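PDB 4FYF: SidF, inhibitor of growth family, member 3 from Legionella pneumophila subsp. pneumophila, which probably acts as a phosphoinositide phosphatase, removing phosphate from phosphatidylinositol phosphates of membranes. Local coordinates for residues E7-Y12 against V260-D265; D450-N455 against C636-A641; H598-C603 against D672-G677; V661-W666 against E678-R683. The protein carries 1 engineered substitution. All coordinates share one frame; numbering follows the deposited sequence.

Contact 1: residues E7-Y12 against V260-D265; sequences ENIETY and VTIHHD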
# COMPACT_ATOMS: atom_id res chain seq x y z
N GLU A 7 -13.39 -1.98 -16.17
CA GLU A 7 -13.75 -3.39 -16.12
C GLU A 7 -13.78 -3.87 -14.65
O GLU A 7 -13.10 -3.34 -13.78
CB GLU A 7 -12.76 -4.19 -16.95
CG GLU A 7 -13.10 -5.65 -17.19
CD GLU A 7 -14.41 -5.83 -17.91
OE1 GLU A 7 -15.43 -5.83 -17.19
OE2 GLU A 7 -14.41 -5.97 -19.17
N ASN A 8 -14.63 -4.82 -14.38
CA ASN A 8 -14.72 -5.46 -13.12
C ASN A 8 -13.38 -6.14 -12.75
O ASN A 8 -12.75 -6.81 -13.57
CB ASN A 8 -15.82 -6.50 -13.21
CG ASN A 8 -15.79 -7.46 -12.06
OD1 ASN A 8 -16.36 -7.20 -11.00
ND2 ASN A 8 -15.13 -8.57 -12.25
N ILE A 9 -12.97 -6.00 -11.50
CA ILE A 9 -11.62 -6.34 -11.16
C ILE A 9 -11.37 -7.85 -11.24
O ILE A 9 -10.30 -8.31 -11.66
CB ILE A 9 -11.24 -5.75 -9.81
CG1 ILE A 9 -9.76 -5.38 -9.86
CG2 ILE A 9 -11.63 -6.67 -8.65
CD1 ILE A 9 -8.92 -6.33 -9.08
N GLU A 10 -12.38 -8.62 -10.88
CA GLU A 10 -12.26 -10.03 -10.99
C GLU A 10 -12.03 -10.44 -12.46
O GLU A 10 -11.08 -11.18 -12.77
CB GLU A 10 -13.48 -10.67 -10.41
CG GLU A 10 -13.47 -12.17 -10.48
CD GLU A 10 -14.75 -12.75 -9.92
OE1 GLU A 10 -14.81 -14.00 -9.88
OE2 GLU A 10 -15.68 -11.97 -9.52
N THR A 11 -12.85 -9.93 -13.38
CA THR A 11 -12.63 -10.31 -14.75
C THR A 11 -11.23 -9.85 -15.22
O THR A 11 -10.51 -10.62 -15.85
CB THR A 11 -13.83 -10.02 -15.72
OG1 THR A 11 -13.45 -9.05 -16.71
CG2 THR A 11 -15.14 -9.61 -15.00
N TYR A 12 -10.83 -8.64 -14.87
CA TYR A 12 -9.48 -8.17 -15.24
C TYR A 12 -8.32 -9.06 -14.71
O TYR A 12 -7.38 -9.36 -15.45
CB TYR A 12 -9.28 -6.71 -14.88
CG TYR A 12 -7.91 -6.11 -15.21
CD1 TYR A 12 -7.41 -6.11 -16.52
CD2 TYR A 12 -7.15 -5.49 -14.23
CE1 TYR A 12 -6.16 -5.52 -16.82
CE2 TYR A 12 -5.92 -4.91 -14.52
CZ TYR A 12 -5.44 -4.91 -15.80
OH TYR A 12 -4.22 -4.33 -16.06
N VAL A 260 -10.96 -17.55 -10.83
CA VAL A 260 -10.18 -16.97 -9.78
C VAL A 260 -11.11 -16.80 -8.56
O VAL A 260 -12.22 -16.28 -8.67
CB VAL A 260 -9.71 -15.60 -10.29
CG1 VAL A 260 -9.64 -14.58 -9.19
CG2 VAL A 260 -8.41 -15.71 -11.06
N THR A 261 -10.64 -17.23 -7.39
CA THR A 261 -11.19 -16.76 -6.14
C THR A 261 -10.19 -15.78 -5.53
O THR A 261 -9.04 -16.15 -5.24
CB THR A 261 -11.46 -17.92 -5.17
OG1 THR A 261 -12.30 -18.92 -5.79
CG2 THR A 261 -12.08 -17.38 -3.86
N ILE A 262 -10.64 -14.53 -5.32
CA ILE A 262 -9.87 -13.46 -4.68
C ILE A 262 -9.85 -13.56 -3.17
O ILE A 262 -10.89 -13.53 -2.55
CB ILE A 262 -10.30 -12.07 -5.20
CG1 ILE A 262 -9.96 -12.01 -6.71
CG2 ILE A 262 -9.48 -10.98 -4.53
CD1 ILE A 262 -10.32 -10.72 -7.40
N HIS A 263 -8.67 -13.70 -2.55
CA HIS A 263 -8.60 -13.85 -1.09
C HIS A 263 -8.20 -12.60 -0.39
O HIS A 263 -8.32 -12.53 0.82
CB HIS A 263 -7.62 -14.97 -0.65
CG HIS A 263 -7.86 -16.30 -1.33
ND1 HIS A 263 -9.08 -16.93 -1.34
CD2 HIS A 263 -6.98 -17.14 -2.02
CE1 HIS A 263 -8.97 -18.10 -2.02
NE2 HIS A 263 -7.70 -18.23 -2.43
N HIS A 264 -7.62 -11.65 -1.13
CA HIS A 264 -7.18 -10.40 -0.59
C HIS A 264 -7.21 -9.26 -1.58
O HIS A 264 -6.78 -9.40 -2.71
CB HIS A 264 -5.83 -10.45 0.08
CG HIS A 264 -5.41 -9.12 0.64
ND1 HIS A 264 -5.88 -8.64 1.80
CD2 HIS A 264 -4.59 -8.13 0.12
CE1 HIS A 264 -5.34 -7.43 2.05
NE2 HIS A 264 -4.55 -7.12 1.02
N ASP A 265 -7.65 -8.10 -1.13
CA ASP A 265 -7.84 -6.95 -2.02
C ASP A 265 -7.68 -5.63 -1.21
O ASP A 265 -8.55 -5.25 -0.41
CB ASP A 265 -9.21 -7.05 -2.70
CG ASP A 265 -9.52 -5.84 -3.57
OD1 ASP A 265 -8.91 -4.76 -3.39
OD2 ASP A 265 -10.38 -5.98 -4.48

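Contact 2: residues D450-N455 against C636-A641; sequences DDVIRN and CELDYA. With HG (mercury (II) ion), chain D.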
# COMPACT_ATOMS: atom_id res chain seq x y z
N ASP A 450 -15.43 -0.05 18.35
CA ASP A 450 -16.85 0.39 18.11
C ASP A 450 -17.40 -0.09 16.77
O ASP A 450 -18.50 -0.64 16.75
CB ASP A 450 -17.08 1.91 18.29
CG ASP A 450 -17.14 2.33 19.76
OD1 ASP A 450 -18.15 1.97 20.43
OD2 ASP A 450 -16.21 3.03 20.26
N ASP A 451 -16.64 0.07 15.66
CA ASP A 451 -17.07 -0.51 14.35
C ASP A 451 -17.44 -1.97 14.41
O ASP A 451 -18.37 -2.39 13.76
CB ASP A 451 -16.02 -0.33 13.26
CG ASP A 451 -15.81 1.11 12.93
OD1 ASP A 451 -16.58 1.95 13.45
OD2 ASP A 451 -14.86 1.42 12.19
N VAL A 452 -16.70 -2.73 15.18
CA VAL A 452 -17.00 -4.14 15.34
C VAL A 452 -18.30 -4.33 16.18
O VAL A 452 -19.12 -5.16 15.82
CB VAL A 452 -15.76 -4.90 15.87
CG1 VAL A 452 -16.10 -6.32 16.29
CG2 VAL A 452 -14.69 -4.94 14.79
N ILE A 453 -18.48 -3.55 17.25
CA ILE A 453 -19.62 -3.67 18.13
C ILE A 453 -20.85 -3.44 17.26
O ILE A 453 -21.81 -4.20 17.32
CB ILE A 453 -19.59 -2.63 19.30
CG1 ILE A 453 -18.43 -2.87 20.28
CG2 ILE A 453 -20.91 -2.60 20.09
CD1 ILE A 453 -18.31 -4.30 20.75
N ARG A 454 -20.80 -2.39 16.43
CA ARG A 454 -21.96 -2.01 15.63
C ARG A 454 -22.27 -3.09 14.65
O ARG A 454 -23.44 -3.40 14.43
CB ARG A 454 -21.77 -0.68 14.94
CG ARG A 454 -22.22 0.44 15.85
CD ARG A 454 -22.26 1.75 15.09
NE ARG A 454 -21.01 2.46 15.32
CZ ARG A 454 -20.01 2.55 14.46
NH1 ARG A 454 -20.05 1.97 13.24
NH2 ARG A 454 -18.97 3.25 14.85
N ASN A 455 -21.22 -3.71 14.11
CA ASN A 455 -21.40 -4.88 13.28
C ASN A 455 -22.03 -6.02 14.00
O ASN A 455 -22.78 -6.78 13.38
CB ASN A 455 -20.10 -5.39 12.74
CG ASN A 455 -19.99 -5.14 11.29
OD1 ASN A 455 -20.04 -6.07 10.47
ND2 ASN A 455 -19.88 -3.85 10.94
N CYS A 636 -9.94 -5.01 6.47
CA CYS A 636 -10.34 -5.72 5.26
C CYS A 636 -11.55 -6.65 5.50
O CYS A 636 -12.41 -6.75 4.64
CB CYS A 636 -9.17 -6.60 4.79
SG CYS A 636 -9.16 -7.09 3.11
N GLU A 637 -11.81 -7.20 6.57
CA GLU A 637 -13.06 -7.91 6.92
C GLU A 637 -14.27 -6.97 7.01
O GLU A 637 -15.39 -7.39 6.84
CB GLU A 637 -12.99 -8.56 8.34
CG GLU A 637 -12.29 -9.89 8.50
CD GLU A 637 -12.83 -11.04 7.64
OE1 GLU A 637 -14.06 -11.13 7.37
OE2 GLU A 637 -11.99 -11.86 7.26
N LEU A 638 -14.04 -5.73 7.43
CA LEU A 638 -15.16 -4.81 7.67
C LEU A 638 -15.42 -4.14 6.37
O LEU A 638 -16.27 -3.25 6.30
CB LEU A 638 -14.82 -3.78 8.74
CG LEU A 638 -14.64 -4.32 10.14
CD1 LEU A 638 -14.46 -3.13 11.09
CD2 LEU A 638 -15.78 -5.28 10.56
N ASP A 639 -14.65 -4.56 5.35
CA ASP A 639 -14.80 -4.13 3.97
C ASP A 639 -14.43 -2.66 3.77
O ASP A 639 -15.00 -1.96 2.96
CB ASP A 639 -16.23 -4.44 3.46
CG ASP A 639 -16.37 -4.27 1.95
OD1 ASP A 639 -15.46 -4.71 1.19
OD2 ASP A 639 -17.42 -3.69 1.54
N TYR A 640 -13.43 -2.21 4.50
CA TYR A 640 -12.80 -0.92 4.27
C TYR A 640 -11.70 -1.09 3.22
O TYR A 640 -11.28 -2.21 2.94
CB TYR A 640 -12.16 -0.52 5.59
CG TYR A 640 -13.13 -0.37 6.75
CD1 TYR A 640 -14.53 -0.26 6.53
CD2 TYR A 640 -12.66 -0.18 8.04
CE1 TYR A 640 -15.44 -0.06 7.59
CE2 TYR A 640 -13.55 0.04 9.10
CZ TYR A 640 -14.92 0.11 8.89
OH TYR A 640 -15.74 0.33 9.97
N ALA A 641 -11.24 0.00 2.61
CA ALA A 641 -10.05 -0.06 1.79
C ALA A 641 -8.82 0.13 2.71
O ALA A 641 -8.67 1.17 3.34
CB ALA A 641 -10.10 1.01 0.72
HG HG D . -10.25 -9.25 4.09

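Contact 3: residues H598-C603 against D672-G677; sequences HFYNSC and DGLYTG. With HG (mercury (II) ion), chain E.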
# COMPACT_ATOMS: atom_id res chain seq x y z
N HIS A 598 -16.52 -14.72 8.32
CA HIS A 598 -16.42 -13.26 8.56
C HIS A 598 -16.72 -12.95 10.01
O HIS A 598 -16.01 -12.18 10.63
CB HIS A 598 -17.31 -12.41 7.60
CG HIS A 598 -17.75 -11.05 8.18
ND1 HIS A 598 -17.13 -9.88 7.85
CD2 HIS A 598 -18.76 -10.71 9.11
CE1 HIS A 598 -17.73 -8.85 8.54
NE2 HIS A 598 -18.70 -9.36 9.31
N PHE A 599 -17.76 -13.54 10.57
CA PHE A 599 -18.05 -13.20 11.94
C PHE A 599 -16.92 -13.60 12.91
O PHE A 599 -16.54 -12.83 13.81
CB PHE A 599 -19.38 -13.79 12.39
CG PHE A 599 -19.72 -13.44 13.80
CD1 PHE A 599 -19.15 -14.15 14.88
CD2 PHE A 599 -20.57 -12.35 14.08
CE1 PHE A 599 -19.43 -13.79 16.19
CE2 PHE A 599 -20.85 -12.01 15.41
CZ PHE A 599 -20.28 -12.72 16.46
N TYR A 600 -16.41 -14.83 12.76
CA TYR A 600 -15.32 -15.33 13.59
C TYR A 600 -14.01 -14.55 13.33
O TYR A 600 -13.37 -14.05 14.28
CB TYR A 600 -15.09 -16.83 13.33
CG TYR A 600 -13.94 -17.38 14.10
CD1 TYR A 600 -12.59 -17.31 13.62
CD2 TYR A 600 -14.14 -17.96 15.34
CE1 TYR A 600 -11.52 -17.80 14.36
CE2 TYR A 600 -13.07 -18.47 16.08
CZ TYR A 600 -11.77 -18.39 15.60
OH TYR A 600 -10.77 -18.91 16.38
N ASN A 601 -13.62 -14.44 12.06
CA ASN A 601 -12.34 -13.86 11.71
C ASN A 601 -12.27 -12.42 12.20
O ASN A 601 -11.32 -11.99 12.85
CB ASN A 601 -12.07 -13.97 10.21
CG ASN A 601 -11.64 -15.37 9.79
OD1 ASN A 601 -11.25 -16.20 10.63
ND2 ASN A 601 -11.67 -15.63 8.48
N SER A 602 -13.33 -11.69 11.94
CA SER A 602 -13.45 -10.38 12.51
C SER A 602 -13.23 -10.33 14.03
O SER A 602 -12.29 -9.66 14.50
CB SER A 602 -14.76 -9.73 12.13
OG SER A 602 -14.89 -8.69 13.05
N CYS A 603 -14.00 -11.08 14.80
CA CYS A 603 -13.76 -11.16 16.25
C CYS A 603 -12.33 -11.61 16.64
O CYS A 603 -11.76 -11.09 17.61
CB CYS A 603 -14.73 -12.11 16.94
SG CYS A 603 -16.42 -11.57 17.20
N ASP A 672 -11.02 -24.70 7.23
CA ASP A 672 -12.01 -23.78 7.80
C ASP A 672 -12.20 -22.45 7.08
O ASP A 672 -13.31 -21.97 6.95
CB ASP A 672 -11.45 -23.36 9.15
CG ASP A 672 -12.07 -24.09 10.23
OD1 ASP A 672 -13.20 -24.49 9.92
OD2 ASP A 672 -11.47 -24.28 11.33
N GLY A 673 -11.08 -21.82 6.72
CA GLY A 673 -11.06 -20.41 6.37
C GLY A 673 -11.04 -19.58 7.65
O GLY A 673 -11.35 -18.42 7.63
N LEU A 674 -10.69 -20.19 8.76
CA LEU A 674 -10.74 -19.47 10.03
C LEU A 674 -9.33 -19.15 10.55
O LEU A 674 -8.43 -20.01 10.59
CB LEU A 674 -11.51 -20.29 11.07
CG LEU A 674 -13.00 -20.56 10.83
CD1 LEU A 674 -13.63 -21.26 12.03
CD2 LEU A 674 -13.71 -19.27 10.54
N TYR A 675 -9.14 -17.92 10.97
CA TYR A 675 -7.82 -17.47 11.41
C TYR A 675 -7.34 -18.19 12.67
O TYR A 675 -8.08 -18.31 13.62
CB TYR A 675 -7.89 -15.96 11.61
CG TYR A 675 -6.70 -15.36 12.27
CD1 TYR A 675 -5.52 -15.11 11.55
CD2 TYR A 675 -6.75 -14.99 13.62
CE1 TYR A 675 -4.45 -14.53 12.16
CE2 TYR A 675 -5.66 -14.41 14.23
CZ TYR A 675 -4.52 -14.17 13.48
OH TYR A 675 -3.42 -13.62 14.08
N THR A 676 -6.12 -18.70 12.65
CA THR A 676 -5.48 -19.31 13.82
C THR A 676 -4.26 -18.54 14.27
O THR A 676 -3.71 -18.86 15.32
CB THR A 676 -4.94 -20.69 13.47
OG1 THR A 676 -3.91 -20.54 12.48
CG2 THR A 676 -6.02 -21.54 12.93
N GLY A 677 -3.79 -17.58 13.47
CA GLY A 677 -2.54 -16.88 13.78
C GLY A 677 -1.21 -17.60 13.53
O GLY A 677 -0.15 -17.01 13.73
HG HG E . -17.25 -10.33 15.00

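Contact 4: residues V661-W666 against E678-R683; sequences VGNALW and EFLDHR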
# COMPACT_ATOMS: atom_id res chain seq x y z
N VAL A 661 -0.73 -10.26 3.25
CA VAL A 661 -1.03 -11.11 2.11
C VAL A 661 -0.77 -12.56 2.51
O VAL A 661 -1.57 -13.41 2.21
CB VAL A 661 -0.18 -10.78 0.85
CG1 VAL A 661 -0.72 -11.46 -0.38
CG2 VAL A 661 -0.25 -9.32 0.53
N GLY A 662 0.32 -12.81 3.24
CA GLY A 662 0.72 -14.14 3.58
C GLY A 662 -0.28 -14.74 4.55
O GLY A 662 -0.65 -15.90 4.42
N ASN A 663 -0.73 -13.93 5.52
CA ASN A 663 -1.81 -14.36 6.39
C ASN A 663 -3.11 -14.63 5.65
O ASN A 663 -3.83 -15.62 5.94
CB ASN A 663 -2.06 -13.33 7.48
CG ASN A 663 -3.20 -13.74 8.38
OD1 ASN A 663 -3.03 -14.50 9.33
ND2 ASN A 663 -4.39 -13.27 8.05
N ALA A 664 -3.44 -13.75 4.70
CA ALA A 664 -4.73 -13.86 4.01
C ALA A 664 -4.64 -15.19 3.24
O ALA A 664 -5.61 -15.98 3.24
CB ALA A 664 -4.98 -12.66 3.07
N LEU A 665 -3.47 -15.45 2.61
CA LEU A 665 -3.31 -16.69 1.85
C LEU A 665 -3.38 -17.96 2.75
O LEU A 665 -4.16 -18.89 2.49
CB LEU A 665 -2.07 -16.64 0.98
CG LEU A 665 -2.24 -15.83 -0.32
CD1 LEU A 665 -0.87 -15.78 -0.93
CD2 LEU A 665 -3.19 -16.45 -1.32
N TRP A 666 -2.61 -17.94 3.83
CA TRP A 666 -2.64 -19.02 4.80
C TRP A 666 -4.05 -19.33 5.29
O TRP A 666 -4.50 -20.50 5.38
CB TRP A 666 -1.79 -18.66 6.00
CG TRP A 666 -1.66 -19.83 6.91
CD1 TRP A 666 -2.31 -20.05 8.12
CD2 TRP A 666 -0.91 -21.06 6.65
NE1 TRP A 666 -2.01 -21.28 8.63
CE2 TRP A 666 -1.17 -21.95 7.79
CE3 TRP A 666 -0.13 -21.52 5.59
CZ2 TRP A 666 -0.58 -23.22 7.89
CZ3 TRP A 666 0.46 -22.78 5.68
CH2 TRP A 666 0.23 -23.61 6.81
N GLU A 678 -1.23 -18.85 13.08
CA GLU A 678 0.03 -19.57 12.86
C GLU A 678 0.95 -18.77 11.93
O GLU A 678 2.16 -18.75 12.15
CB GLU A 678 -0.15 -20.98 12.32
CG GLU A 678 -1.29 -21.79 12.93
CD GLU A 678 -1.89 -22.76 11.90
OE1 GLU A 678 -2.91 -22.38 11.17
OE2 GLU A 678 -1.27 -23.87 11.78
N PHE A 679 0.40 -18.13 10.90
CA PHE A 679 1.25 -17.48 9.94
C PHE A 679 1.98 -16.30 10.60
O PHE A 679 3.08 -15.97 10.21
CB PHE A 679 0.52 -17.04 8.68
CG PHE A 679 1.45 -16.50 7.64
CD1 PHE A 679 1.85 -15.18 7.69
CD2 PHE A 679 1.94 -17.31 6.63
CE1 PHE A 679 2.71 -14.66 6.73
CE2 PHE A 679 2.83 -16.81 5.69
CZ PHE A 679 3.21 -15.49 5.74
N LEU A 680 1.36 -15.68 11.60
CA LEU A 680 2.04 -14.66 12.40
C LEU A 680 2.93 -15.21 13.53
O LEU A 680 4.08 -14.72 13.71
CB LEU A 680 1.04 -13.62 12.91
CG LEU A 680 0.27 -12.83 11.83
CD1 LEU A 680 -0.45 -11.71 12.54
CD2 LEU A 680 1.20 -12.22 10.78
N ASP A 681 2.44 -16.21 14.26
CA ASP A 681 3.13 -16.69 15.48
C ASP A 681 4.33 -17.59 15.21
O ASP A 681 5.27 -17.63 16.03
CB ASP A 681 2.16 -17.40 16.44
CG ASP A 681 1.03 -16.48 16.92
OD1 ASP A 681 1.19 -15.23 16.77
OD2 ASP A 681 -0.01 -16.99 17.47
N HIS A 682 4.28 -18.32 14.09
CA HIS A 682 5.30 -19.33 13.79
C HIS A 682 6.66 -18.71 13.68
O HIS A 682 6.84 -17.64 13.04
CB HIS A 682 5.00 -20.15 12.53
CG HIS A 682 6.01 -21.25 12.30
ND1 HIS A 682 7.04 -21.13 11.42
CD2 HIS A 682 6.16 -22.50 12.91
CE1 HIS A 682 7.79 -22.24 11.46
NE2 HIS A 682 7.25 -23.09 12.36
N ARG A 683 7.61 -19.35 14.37
CA ARG A 683 8.95 -18.84 14.49
C ARG A 683 9.74 -19.42 13.31
O ARG A 683 10.03 -20.62 13.24
CB ARG A 683 9.53 -19.17 15.88
CG ARG A 683 8.86 -18.48 17.13
CD ARG A 683 8.87 -16.93 17.12
NE ARG A 683 7.92 -16.31 16.16
CZ ARG A 683 8.07 -15.09 15.62
NH1 ARG A 683 9.14 -14.34 15.92
NH2 ARG A 683 7.16 -14.61 14.77
O HOH W 1 -2.42 -17.30 10.71

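Contact 1: residues E7-Y12 against V260-D265
I262 meets the first turn of helix 9-16 through its end methyl, and this apolar contact joins that helix to edge strand 260-268 of the six-stranded sheet. Its CG1 branch points away from the carbonyl carbon (chi1 -64°) and then runs on extended, which carries CD1 to 4.1 Å from E10 CA. The same CD1 lies 4.4 Å from I9 CG2. I9 and V260 both direct their side chains across the gap; I9 also packs on I250 of the next strand, and V260 on L17. The branched apolar chains of I9, V260 and I262 suit this place, packing between helix and strand with no polar group to satisfy.

Polar groups are arranged around this patch. E10 has a fully extended chain whose OE1 ends 3.7 Å from V260 O, a loose approach of two oxygens that gives no bond, at a margin where E10 is exposed. D265 brings OD2 to 4.4 Å from I9 CG2, but its charge is met by R248, R308 and R312. N8 occupies the N-cap position, and Y12 N donates to N8 O at 3.0 Å, closing the first turn. In the strand, H263 and H264 both face A251 in a classic beta bulge, which breaks the alternation so that D265 points to the same side as V260 and I262.

Across the two segments the closest packing is mainly apolar, while the buried carboxylate of D265 forms salt bridges with those three arginines, which would be expected to stabilise its negative charge.

Contact 2: residues D450-N455 against C636-A641
V452 and L638 mark the closest backbone approach, 7.9 Å between their CA atoms, where helix 438-459 passes the end of helix 626-637. That end is a Schellman motif: D639 takes a positive phi of 68°, and D639 N returns to C636 O. The chain turns toward strand 641-645, and both L638 and Y640 direct their side chains at the helix.

L638 uses its two methyls separately. CD1 sits 3.9 Å from D451 CB and 4.1 Å from V452 CG2, while CD2 reaches N455 CG at 4.3 Å; a forked leucine suits such a three-residue seat. L638 CB covers one face of the Y640 ring. Y640 OH donates to D451 OD2 at 2.6 Å, approaching from above the carboxylate plane (64° out of it), with ring and carboxylate planes perpendicular. D451 OD2 also pairs with R413, and OD1 accepts a weak bond from R454 NH2, so the buried charge has several partners. C636 SG binds a mercury ion at 2.6 Å.

Helix 590-614 packs against V452 and N455 through S602 and H598. A641 pairs with strand 352-360 and rests on helix 284-311, so the chain leaves the turn into an edge strand of the four-stranded sheet.

Contact 3: residues H598-C603 against D672-G677
N601, on helix 590-614, grips the loop between helices 652-668 and 678-681 with a two-point side-chain-to-backbone bridge, its amide pairing with the peptide chain on both sides of L674 much as a neighbouring strand would. N601 OD1 accepts from Y675 N at 2.7 Å, a nearly straight bond (167°) with the donor tilted from the carbonyl plane. Its ND2 gives a hydrogen to G673 O at 2.9 Å, within the amide plane. Asparagine is apt because one short, flat group offers both an acceptor and a donor; with CG placed beside the backbone N (chi1 -77°), the amide reaches the loop.

Y600, the preceding residue, supplies the apolar half. L674 crosses its ring at about a right angle, CD2 coming 3.8 Å from Y600 CD1 and CD1 lying over one ring face. Y675 O stands at the ring edge, 3.6 Å from Y600 CE1. Y675 meets the ring of Y605, and G677 N lies over one face of the Y675 ring. A mercury ion is bound on a different side of the helix by C603 SG and F599 O.

Because the oxygen must face a donor and the nitrogen an acceptor, the two bonds fix the rotation of the N601 amide, and two backbone polar groups of this irregular loop, Y675 N and G673 O, are satisfied by one buried side chain.

Contact 4: residues V661-W666 against E678-R683
W666 and F679 both have CG anti to the backbone N (chi1 -172° and -174°), which sends both rings toward the other helix, the two side chains crossing obliquely with W666 CB 3.9 Å from F679 CB. E678 instead bends at chi2, folding its carboxylate back toward the indole.

F679 lies flat against the helix 652-668 backbone at G662. G662 CA approaches its ring face in a CH-pi contact, 4.0 Å from the centroid, and N663 N stands above the same ring, nearer the rim. Glycine fits here because, without a side chain, it lets F679 CZ come to 3.6 Å of G662 CA; R684 makes a cation-pi contact with the same phenyl ring, and L696 of helix 692-699 packs on it.

W666 NE1 donates to E678 OE1 at 2.9 Å, an almost straight bond (176°) lying in the indole plane but reaching the carboxylate from above its plane. The same OE1 receives T676 OG1. A water bridges the gap, giving a hydrogen to N663 OD1 and accepting one from F679 N at 2.9 Å, in the first turn of helix 678-681.

The bare backbone at G662 allows the phenyl ring to lie directly on helix 652-668, which probably brings the two helices close, while the indole and T676 together hold E678 OE1 and the water supplies an acceptor for a backbone N-H at the helix start.

How the contacts relate
Contact 1 comes first along the sequence and closes before the others open; contacts 2 and 3 interleave, as do 3 and 4. Contacts 3 and 4 are the closest, with centres about 13 Å apart, and contacts 2 and 3 lie about 14 Å apart; contact 1 is about 21 or 22 Å from each of the rest. Helix 590-614 carries a segment of contact 3 and packs against residues of contact 2, Y675 touches N663 to link 3 with 4, and helix 652-668 lies on the strand of contact 1 through A664 and L665. H264 and D265 touch C636, so an edge strand of the six-stranded sheet lies against the end of helix 626-637, which leads into strand 641-645 of the four-stranded sheet.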